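Long-range contacts in gram-negative insecticidal protein (Chromobacterium piscinae, PDB 6FBM), which is an insecticidal toxin of the MACPF family that probably acts, as many relatives do, by forming pores in the membranes of target cells: residues 76-84 with 117-125; 181-192 with 227-238. All coordinates share one frame; numbering follows the deposited sequence.

Interaction 1: 76-84 with 117-125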
loop_
_atom_site.group_PDB
_atom_site.type_symbol
_atom_site.label_atom_id
_atom_site.label_comp_id
_atom_site.label_asym_id
_atom_site.label_seq_id
_atom_site.Cartn_x
_atom_site.Cartn_y
_atom_site.Cartn_z
ATOM N N ASP A 76 5.489 18.372 37.449
ATOM C CA ASP A 76 6.445 19.250 38.105
ATOM C C ASP A 76 5.895 20.639 37.985
ATOM O O ASP A 76 5.700 21.127 36.890
ATOM C CB ASP A 76 7.815 19.164 37.445
ATOM C CG ASP A 76 8.385 17.752 37.493
ATOM O OD1 ASP A 76 8.371 17.116 38.583
ATOM O OD2 ASP A 76 8.816 17.292 36.420
ATOM N N VAL A 77 5.616 21.246 39.133
ATOM C CA VAL A 77 4.966 22.544 39.222
ATOM C C VAL A 77 5.722 23.429 40.202
ATOM O O VAL A 77 6.108 23.001 41.291
ATOM C CB VAL A 77 3.507 22.392 39.681
ATOM C CG1 VAL A 77 2.835 23.740 39.831
ATOM C CG2 VAL A 77 2.742 21.523 38.694
ATOM N N SER A 78 5.945 24.665 39.803
ATOM C CA SER A 78 6.575 25.618 40.696
ATOM C C SER A 78 6.375 27.064 40.242
ATOM O O SER A 78 6.348 27.367 39.036
ATOM C CB SER A 78 8.076 25.324 40.831
ATOM O OG SER A 78 8.626 26.138 41.842
ATOM N N LYS A 79 6.285 27.939 41.246
ATOM C CA LYS A 79 6.284 29.389 41.037
ATOM C C LYS A 79 7.662 29.938 40.711
ATOM O O LYS A 79 7.781 31.082 40.264
ATOM C CB LYS A 79 5.732 30.094 42.265
ATOM C CG LYS A 79 4.250 29.824 42.483
ATOM C CD LYS A 79 3.785 30.544 43.765
ATOM C CE LYS A 79 2.330 30.980 43.701
ATOM N NZ LYS A 79 2.081 32.180 44.556
ATOM N N GLU A 80 8.692 29.114 40.914
ATOM C CA GLU A 80 10.071 29.538 40.834
ATOM C C GLU A 80 10.759 28.646 39.786
ATOM O O GLU A 80 10.837 27.436 39.961
ATOM C CB GLU A 80 10.670 29.446 42.254
ATOM C CG GLU A 80 12.195 29.449 42.382
ATOM C CD GLU A 80 12.866 30.521 41.536
ATOM O OE1 GLU A 80 12.307 31.641 41.472
ATOM O OE2 GLU A 80 13.934 30.245 40.940
ATOM N N ILE A 81 11.231 29.251 38.694
ATOM C CA ILE A 81 11.790 28.514 37.549
ATOM C C ILE A 81 12.925 27.551 37.941
ATOM O O ILE A 81 12.984 26.427 37.432
ATOM C CB ILE A 81 12.240 29.448 36.403
ATOM C CG1 ILE A 81 12.529 28.674 35.104
ATOM C CG2 ILE A 81 13.488 30.237 36.772
ATOM C CD1 ILE A 81 11.286 28.211 34.378
ATOM N N GLU A 82 13.808 27.971 38.851
ATOM C CA GLU A 82 14.931 27.131 39.263
ATOM C C GLU A 82 14.474 25.909 40.052
ATOM O O GLU A 82 15.121 24.862 40.013
ATOM C CB GLU A 82 15.948 27.914 40.107
ATOM C CG GLU A 82 16.569 29.132 39.431
ATOM C CD GLU A 82 17.101 28.870 38.032
ATOM O OE1 GLU A 82 16.836 29.705 37.128
ATOM O OE2 GLU A 82 17.796 27.830 37.842
ATOM N N GLU A 83 13.373 26.040 40.781
ATOM C CA GLU A 83 12.834 24.914 41.522
ATOM C C GLU A 83 12.149 23.959 40.530
ATOM O O GLU A 83 12.253 22.739 40.665
ATOM C CB GLU A 83 11.876 25.389 42.621
ATOM C CG GLU A 83 11.327 24.276 43.510
ATOM C CD GLU A 83 10.275 24.789 44.472
ATOM O OE1 GLU A 83 9.061 24.523 44.238
ATOM O OE2 GLU A 83 10.659 25.518 45.431
ATOM N N TYR A 84 11.456 24.513 39.540
ATOM C CA TYR A 84 10.892 23.705 38.460
ATOM C C TYR A 84 11.957 22.835 37.794
ATOM O O TYR A 84 11.766 21.636 37.618
ATOM C CB TYR A 84 10.221 24.592 37.401
ATOM C CG TYR A 84 9.826 23.851 36.167
ATOM C CD1 TYR A 84 8.600 23.202 36.077
ATOM C CD2 TYR A 84 10.693 23.771 35.078
ATOM C CE1 TYR A 84 8.252 22.494 34.925
ATOM C CE2 TYR A 84 10.347 23.087 33.931
ATOM C CZ TYR A 84 9.132 22.458 33.851
ATOM O OH TYR A 84 8.812 21.792 32.700
ATOM N N THR A 117 8.566 36.937 36.160
ATOM C CA THR A 117 8.346 36.539 37.516
ATOM C C THR A 117 6.823 36.486 37.683
ATOM O O THR A 117 6.088 36.859 36.756
ATOM C CB THR A 117 9.117 37.491 38.459
ATOM O OG1 THR A 117 9.302 36.875 39.721
ATOM C CG2 THR A 117 8.443 38.800 38.651
ATOM N N GLU A 118 6.325 35.936 38.796
ATOM C CA GLU A 118 4.877 35.696 38.968
ATOM C C GLU A 118 4.239 34.722 37.954
ATOM O O GLU A 118 3.006 34.706 37.770
ATOM C CB GLU A 118 4.069 37.018 38.920
ATOM C CG GLU A 118 4.556 38.165 39.796
ATOM C CD GLU A 118 4.449 37.885 41.277
ATOM O OE1 GLU A 118 3.928 36.819 41.698
ATOM O OE2 GLU A 118 4.918 38.777 42.019
ATOM N N ILE A 119 5.079 33.909 37.292
ATOM C CA ILE A 119 4.626 32.872 36.372
ATOM C C ILE A 119 4.778 31.559 37.122
ATOM O O ILE A 119 5.784 31.323 37.838
ATOM C CB ILE A 119 5.478 32.821 35.108
ATOM C CG1 ILE A 119 5.449 34.170 34.376
ATOM C CG2 ILE A 119 5.031 31.696 34.178
ATOM C CD1 ILE A 119 4.139 34.546 33.743
ATOM N N THR A 120 3.773 30.706 36.975
ATOM C CA THR A 120 3.862 29.345 37.472
ATOM C C THR A 120 4.168 28.438 36.278
ATOM O O THR A 120 3.489 28.496 35.230
ATOM C CB THR A 120 2.583 28.918 38.183
ATOM O OG1 THR A 120 2.341 29.810 39.293
ATOM C CG2 THR A 120 2.721 27.485 38.706
ATOM N N TYR A 121 5.190 27.604 36.465
ATOM C CA TYR A 121 5.676 26.714 35.458
ATOM C C TYR A 121 5.164 25.322 35.805
ATOM O O TYR A 121 5.424 24.824 36.912
ATOM C CB TYR A 121 7.215 26.745 35.455
ATOM C CG TYR A 121 7.757 28.140 35.276
ATOM C CD1 TYR A 121 7.797 28.730 34.025
ATOM C CD2 TYR A 121 8.195 28.890 36.370
ATOM C CE1 TYR A 121 8.276 30.014 33.857
ATOM C CE2 TYR A 121 8.671 30.176 36.216
ATOM C CZ TYR A 121 8.708 30.735 34.952
ATOM O OH TYR A 121 9.173 32.030 34.777
ATOM N N SER A 122 4.417 24.705 34.882
ATOM C CA SER A 122 3.946 23.340 35.099
ATOM C C SER A 122 4.297 22.481 33.903
ATOM O O SER A 122 4.144 22.897 32.747
ATOM C CB SER A 122 2.439 23.302 35.345
ATOM O OG SER A 122 1.715 23.898 34.272
ATOM N N SER A 123 4.758 21.264 34.186
ATOM C CA SER A 123 4.855 20.209 33.185
ATOM C C SER A 123 3.955 19.091 33.640
ATOM O O SER A 123 4.201 18.485 34.685
ATOM C CB SER A 123 6.292 19.727 33.059
ATOM O OG SER A 123 6.375 18.493 32.347
ATOM N N THR A 124 2.903 18.821 32.876
ATOM C CA THR A 124 2.010 17.731 33.173
ATOM C C THR A 124 2.258 16.678 32.097
ATOM O O THR A 124 1.918 16.901 30.936
ATOM C CB THR A 124 0.573 18.230 33.183
ATOM O OG1 THR A 124 0.402 19.124 34.287
ATOM C CG2 THR A 124 -0.390 17.083 33.333
ATOM N N ARG A 125 2.850 15.546 32.508
ATOM C CA ARG A 125 3.311 14.507 31.586
ATOM C C ARG A 125 2.546 13.220 31.795
ATOM O O ARG A 125 2.392 12.731 32.918
ATOM C CB ARG A 125 4.803 14.223 31.741
ATOM C CG ARG A 125 5.678 15.467 31.736
ATOM C CD ARG A 125 7.166 15.162 31.516
ATOM N NE ARG A 125 7.752 14.449 32.647
ATOM C CZ ARG A 125 8.079 15.027 33.807
ATOM N NH1 ARG A 125 7.905 16.355 34.023
ATOM N NH2 ARG A 125 8.578 14.263 34.775
#

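Interaction 2: 181-192 with 227-238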
loop_
_atom_site.group_PDB
_atom_site.type_symbol
_atom_site.label_atom_id
_atom_site.label_comp_id
_atom_site.label_asym_id
_atom_site.label_seq_id
_atom_site.Cartn_x
_atom_site.Cartn_y
_atom_site.Cartn_z
ATOM N N LEU A 181 3.107 12.458 26.431
ATOM C CA LEU A 181 2.664 13.817 26.151
ATOM C C LEU A 181 3.065 14.717 27.297
ATOM O O LEU A 181 2.905 14.345 28.453
ATOM C CB LEU A 181 1.160 13.860 25.963
ATOM C CG LEU A 181 0.629 13.112 24.741
ATOM C CD1 LEU A 181 -0.869 13.317 24.662
ATOM C CD2 LEU A 181 1.295 13.556 23.445
ATOM N N ASP A 182 3.594 15.892 26.946
ATOM C CA ASP A 182 3.986 16.940 27.877
ATOM C C ASP A 182 3.072 18.114 27.666
ATOM O O ASP A 182 3.145 18.787 26.641
ATOM C CB ASP A 182 5.388 17.404 27.584
ATOM C CG ASP A 182 6.425 16.389 27.987
ATOM O OD1 ASP A 182 6.056 15.394 28.594
ATOM O OD2 ASP A 182 7.618 16.562 27.671
ATOM N N TYR A 183 2.181 18.355 28.626
ATOM C CA TYR A 183 1.281 19.487 28.598
ATOM C C TYR A 183 1.929 20.488 29.500
ATOM O O TYR A 183 1.850 20.380 30.726
ATOM C CB TYR A 183 -0.072 19.029 29.121
ATOM C CG TYR A 183 -1.200 20.041 29.088
ATOM C CD1 TYR A 183 -1.793 20.413 27.898
ATOM C CD2 TYR A 183 -1.731 20.529 30.261
ATOM C CE1 TYR A 183 -2.840 21.307 27.893
ATOM C CE2 TYR A 183 -2.796 21.404 30.252
ATOM C CZ TYR A 183 -3.350 21.787 29.071
ATOM O OH TYR A 183 -4.403 22.654 29.079
ATOM N N SER A 184 2.616 21.449 28.902
ATOM C CA SER A 184 3.404 22.410 29.687
ATOM C C SER A 184 2.752 23.788 29.693
ATOM O O SER A 184 2.311 24.285 28.641
ATOM C CB SER A 184 4.845 22.478 29.172
ATOM O OG SER A 184 4.898 23.078 27.902
ATOM N N ALA A 185 2.699 24.411 30.875
ATOM C CA ALA A 185 1.974 25.674 31.018
ATOM C C ALA A 185 2.790 26.692 31.780
ATOM O O ALA A 185 3.338 26.400 32.870
ATOM C CB ALA A 185 0.617 25.466 31.683
ATOM N N ALA A 186 2.880 27.884 31.190
ATOM C CA ALA A 186 3.331 29.072 31.889
ATOM C C ALA A 186 2.075 29.835 32.300
ATOM O O ALA A 186 1.423 30.455 31.454
ATOM C CB ALA A 186 4.188 29.921 30.978
ATOM N N SER A 187 1.729 29.769 33.589
ATOM C CA SER A 187 0.463 30.312 34.060
ATOM C C SER A 187 0.717 31.608 34.837
ATOM O O SER A 187 1.640 31.685 35.659
ATOM C CB SER A 187 -0.241 29.302 34.952
ATOM O OG SER A 187 -0.671 28.171 34.223
ATOM N N LYS A 188 -0.120 32.605 34.563
ATOM C CA LYS A 188 -0.182 33.823 35.321
ATOM C C LYS A 188 -1.253 33.598 36.391
ATOM O O LYS A 188 -2.424 33.941 36.183
ATOM C CB LYS A 188 -0.556 34.969 34.369
ATOM C CG LYS A 188 0.692 35.568 33.706
ATOM C CD LYS A 188 0.608 36.151 32.296
ATOM C CE LYS A 188 -0.731 36.718 31.902
ATOM N NZ LYS A 188 -0.559 37.689 30.770
ATOM N N THR A 189 -0.876 33.003 37.523
ATOM C CA THR A 189 -1.883 32.566 38.498
ATOM C C THR A 189 -2.634 33.715 39.174
ATOM O O THR A 189 -3.782 33.570 39.564
ATOM C CB THR A 189 -1.322 31.651 39.635
ATOM O OG1 THR A 189 -0.263 32.297 40.327
ATOM C CG2 THR A 189 -0.810 30.352 39.116
ATOM N N LEU A 190 -1.984 34.864 39.294
ATOM C CA LEU A 190 -2.572 36.053 39.889
ATOM C C LEU A 190 -3.775 36.571 39.093
ATOM O O LEU A 190 -4.569 37.353 39.620
ATOM C CB LEU A 190 -1.539 37.162 40.079
ATOM C CG LEU A 190 -0.225 36.829 40.773
ATOM C CD1 LEU A 190 0.653 38.062 40.859
ATOM C CD2 LEU A 190 -0.433 36.132 42.109
ATOM N N LYS A 191 -3.927 36.131 37.849
ATOM C CA LYS A 191 -5.126 36.428 37.050
ATOM C C LYS A 191 -6.194 35.334 37.083
ATOM O O LYS A 191 -7.116 35.369 36.274
ATOM C CB LYS A 191 -4.728 36.706 35.597
ATOM C CG LYS A 191 -3.675 37.790 35.445
ATOM C CD LYS A 191 -3.574 38.307 34.024
ATOM C CE LYS A 191 -4.693 39.243 33.624
ATOM N NZ LYS A 191 -4.841 39.189 32.146
ATOM N N MET A 192 -6.135 34.417 38.046
ATOM C CA MET A 192 -6.732 33.086 37.873
ATOM C C MET A 192 -7.644 32.516 38.986
ATOM O O MET A 192 -7.656 31.289 39.191
ATOM C CB MET A 192 -5.577 32.104 37.595
ATOM C CG MET A 192 -5.585 31.400 36.277
ATOM S SD MET A 192 -4.373 30.066 36.304
ATOM C CE MET A 192 -5.220 28.842 37.295
ATOM N N SER A 227 -10.179 29.489 32.960
ATOM C CA SER A 227 -9.307 30.486 33.563
ATOM C C SER A 227 -7.819 30.140 33.368
ATOM O O SER A 227 -7.001 30.990 33.011
ATOM C CB SER A 227 -9.631 30.592 35.047
ATOM O OG SER A 227 -9.076 31.761 35.580
ATOM N N PHE A 228 -7.490 28.874 33.604
ATOM C CA PHE A 228 -6.134 28.338 33.389
ATOM C C PHE A 228 -5.678 28.535 31.948
ATOM O O PHE A 228 -4.621 29.104 31.680
ATOM C CB PHE A 228 -6.088 26.853 33.817
ATOM C CG PHE A 228 -4.851 26.118 33.410
ATOM C CD1 PHE A 228 -3.676 26.232 34.132
ATOM C CD2 PHE A 228 -4.866 25.276 32.305
ATOM C CE1 PHE A 228 -2.532 25.522 33.741
ATOM C CE2 PHE A 228 -3.744 24.567 31.918
ATOM C CZ PHE A 228 -2.573 24.696 32.631
ATOM N N ARG A 229 -6.508 28.085 31.024
ATOM C CA ARG A 229 -6.171 28.140 29.619
ATOM C C ARG A 229 -5.999 29.554 29.075
ATOM O O ARG A 229 -5.015 29.830 28.393
ATOM C CB ARG A 229 -7.210 27.375 28.789
ATOM C CG ARG A 229 -7.168 25.873 29.010
ATOM C CD ARG A 229 -8.109 25.124 28.079
ATOM N NE ARG A 229 -8.136 23.713 28.428
ATOM C CZ ARG A 229 -8.927 22.804 27.863
ATOM N NH1 ARG A 229 -9.769 23.148 26.885
ATOM N NH2 ARG A 229 -8.894 21.542 28.295
ATOM N N SER A 230 -6.947 30.435 29.363
ATOM C CA SER A 230 -6.895 31.801 28.832
ATOM C C SER A 230 -5.882 32.714 29.553
ATOM O O SER A 230 -5.503 33.750 29.000
ATOM C CB SER A 230 -8.299 32.438 28.716
ATOM O OG SER A 230 -8.995 32.328 29.908
ATOM N N ASN A 231 -5.417 32.319 30.742
ATOM C CA ASN A 231 -4.297 33.011 31.415
ATOM C C ASN A 231 -2.988 32.214 31.477
ATOM O O ASN A 231 -2.122 32.513 32.313
ATOM C CB ASN A 231 -4.712 33.445 32.820
ATOM C CG ASN A 231 -5.904 34.375 32.809
ATOM O OD1 ASN A 231 -6.960 34.065 33.388
ATOM N ND2 ASN A 231 -5.765 35.499 32.121
ATOM N N SER A 232 -2.829 31.214 30.603
ATOM C CA SER A 232 -1.530 30.523 30.444
ATOM C C SER A 232 -1.115 30.425 28.990
ATOM O O SER A 232 -1.935 30.368 28.092
ATOM C CB SER A 232 -1.553 29.103 31.039
ATOM O OG SER A 232 -2.049 29.092 32.359
ATOM N N THR A 233 0.193 30.399 28.784
ATOM C CA THR A 233 0.782 29.885 27.548
ATOM C C THR A 233 0.964 28.358 27.709
ATOM O O THR A 233 1.680 27.877 28.606
ATOM C CB THR A 233 2.134 30.551 27.257
ATOM O OG1 THR A 233 2.004 31.974 27.365
ATOM C CG2 THR A 233 2.609 30.188 25.859
ATOM N N ILE A 234 0.310 27.619 26.811
ATOM C CA ILE A 234 0.194 26.177 26.899
ATOM C C ILE A 234 0.786 25.545 25.635
ATOM O O ILE A 234 0.485 25.959 24.521
ATOM C CB ILE A 234 -1.285 25.769 27.107
ATOM C CG1 ILE A 234 -1.756 26.291 28.459
ATOM C CG2 ILE A 234 -1.444 24.237 27.116
ATOM C CD1 ILE A 234 -3.208 25.973 28.795
ATOM N N ARG A 235 1.628 24.536 25.833
ATOM C CA ARG A 235 2.150 23.716 24.740
ATOM C C ARG A 235 1.917 22.241 25.018
ATOM O O ARG A 235 1.819 21.816 26.185
ATOM C CB ARG A 235 3.638 23.990 24.549
ATOM C CG ARG A 235 3.910 25.350 23.940
ATOM C CD ARG A 235 5.363 25.715 24.004
ATOM N NE ARG A 235 5.678 26.974 23.333
ATOM C CZ ARG A 235 6.918 27.462 23.166
ATOM N NH1 ARG A 235 7.975 26.821 23.663
ATOM N NH2 ARG A 235 7.105 28.623 22.536
ATOM N N LEU A 236 1.792 21.484 23.935
ATOM C CA LEU A 236 1.700 20.035 23.983
ATOM C C LEU A 236 2.828 19.451 23.119
ATOM O O LEU A 236 2.852 19.677 21.919
ATOM C CB LEU A 236 0.345 19.581 23.461
ATOM C CG LEU A 236 0.056 18.093 23.615
ATOM C CD1 LEU A 236 0.080 17.663 25.066
ATOM C CD2 LEU A 236 -1.312 17.809 23.021
ATOM N N THR A 237 3.764 18.731 23.740
ATOM C CA THR A 237 4.866 18.094 23.036
ATOM C C THR A 237 4.786 16.575 23.208
ATOM O O THR A 237 4.593 16.066 24.320
ATOM C CB THR A 237 6.209 18.604 23.561
ATOM O OG1 THR A 237 6.237 20.019 23.439
ATOM C CG2 THR A 237 7.368 18.087 22.730
ATOM N N ALA A 238 4.941 15.862 22.097
ATOM C CA ALA A 238 4.840 14.415 22.089
ATOM C C ALA A 238 6.239 13.837 21.911
ATOM O O ALA A 238 6.966 14.258 21.029
ATOM C CB ALA A 238 3.925 13.961 20.969
HETATM O O HOH W 1 7.219 15.174 25.148
HETATM O O HOH W 2 -9.754 34.508 34.318
#

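Interaction 1: 76-84 with 117-125
With I81 CG1 turned opposite its backbone N (chi1 -167°) and Y121 CG held beside its own N (chi1 -56°), the I81 CD1 methyl comes down over the centre of the Y121 phenol. I81 CD1 lies 3.4 Å from the centroid of the Y121 ring and 5° off the normal, a CH-pi contact. I119 CG2 takes the other face, toward the rim, sandwiching the ring between two isoleucines, while the phenol OH is bound by the carbonyl of D113. Y84 reaches over the same side of the sheet: its CD1 is 3.9 Å from Y121 CB, and its OH rests 3.3 Å from S123 CB. Beneath these side chains strands 76-78 and 120-125 pair antiparallel, the first two of the four strands of the central MACPF sheet, 64-78 at its edge and 120-134 next to it, with D76-S123 and S78-Y121 as hydrogen-bonded pairs. S78 closes the turn into the helix: its OG accepts from E80 N in an ST turn, and E80, the N-cap, accepts from E82 N through its carboxylate OE2. On the opposite face V77 CG2 packs 3.8 Å from S122 CB, and helix 198-209 lies against V77. R125 NH1 makes a salt bridge to D76 OD2 (2.7 Å), which lies in the guanidinium plane but is met from above its carboxylate plane. NH1 also donates to S123 OG, helping fix the guanidinium's rotation, and Y29 adds a cation-pi contact.

Interaction 2: 181-192 with 227-238
The third and fourth strands of the central MACPF sheet, 181-187 and 232-238, run antiparallel, with D182-T237, S184-R235 and A186-T233 as hydrogen-bonded pairs. The pairing runs on past the last of them, where K188 N meets N231 O at 3.0 Å. On the face carrying Y183, A185 and I234, the Y183 ring, its CG opposite the backbone N (chi1 -176°), lies beside the neighbouring strand, and its CE1 presses on I234 CG2 at 3.3 Å. From the other direction F228, in the last turn of helix 220-230, brings its ring edge to the phenol end, CE2 standing 3.5 Å from Y183 OH. F228 CZ also touches A185 CB at 3.4 Å, and M192 CE lies at the edge of the same ring. The tight helix-to-strand junction is held by S232 OG, which donates back to F228 O at 2.7 Å. S205 of helix 198-209 bonds both Y183 OH and R229 NE, tying the phenol to the helix end. That helix and helix 246-250 pack on this face, D108 and V107 bind S184 and R235 on the other, and strand 120-134 flanks 181-187 at its remaining edge.

How the interactions relate
From the N terminus, strand 64-78 enters interaction 1, the chain makes an excursion of helices and loops, without strands, and strand 120-134 returns to close it. Only afterwards does strand 179-187 open interaction 2, closed by strand 232-239 after a second such excursion through 198-230. The two loops are therefore in series, neither nested nor crossed, yet they share one antiparallel sheet in which 120-134 and 179-187 are neighbours: T124 O to Y183 N and T120 N to S187 O, both 2.7 Å and both probable hydrogen bonds. The repeated strand-helices-strand pattern is consistent with the two helical clusters that, in pore-forming MACPF relatives, unfold into membrane-spanning hairpins.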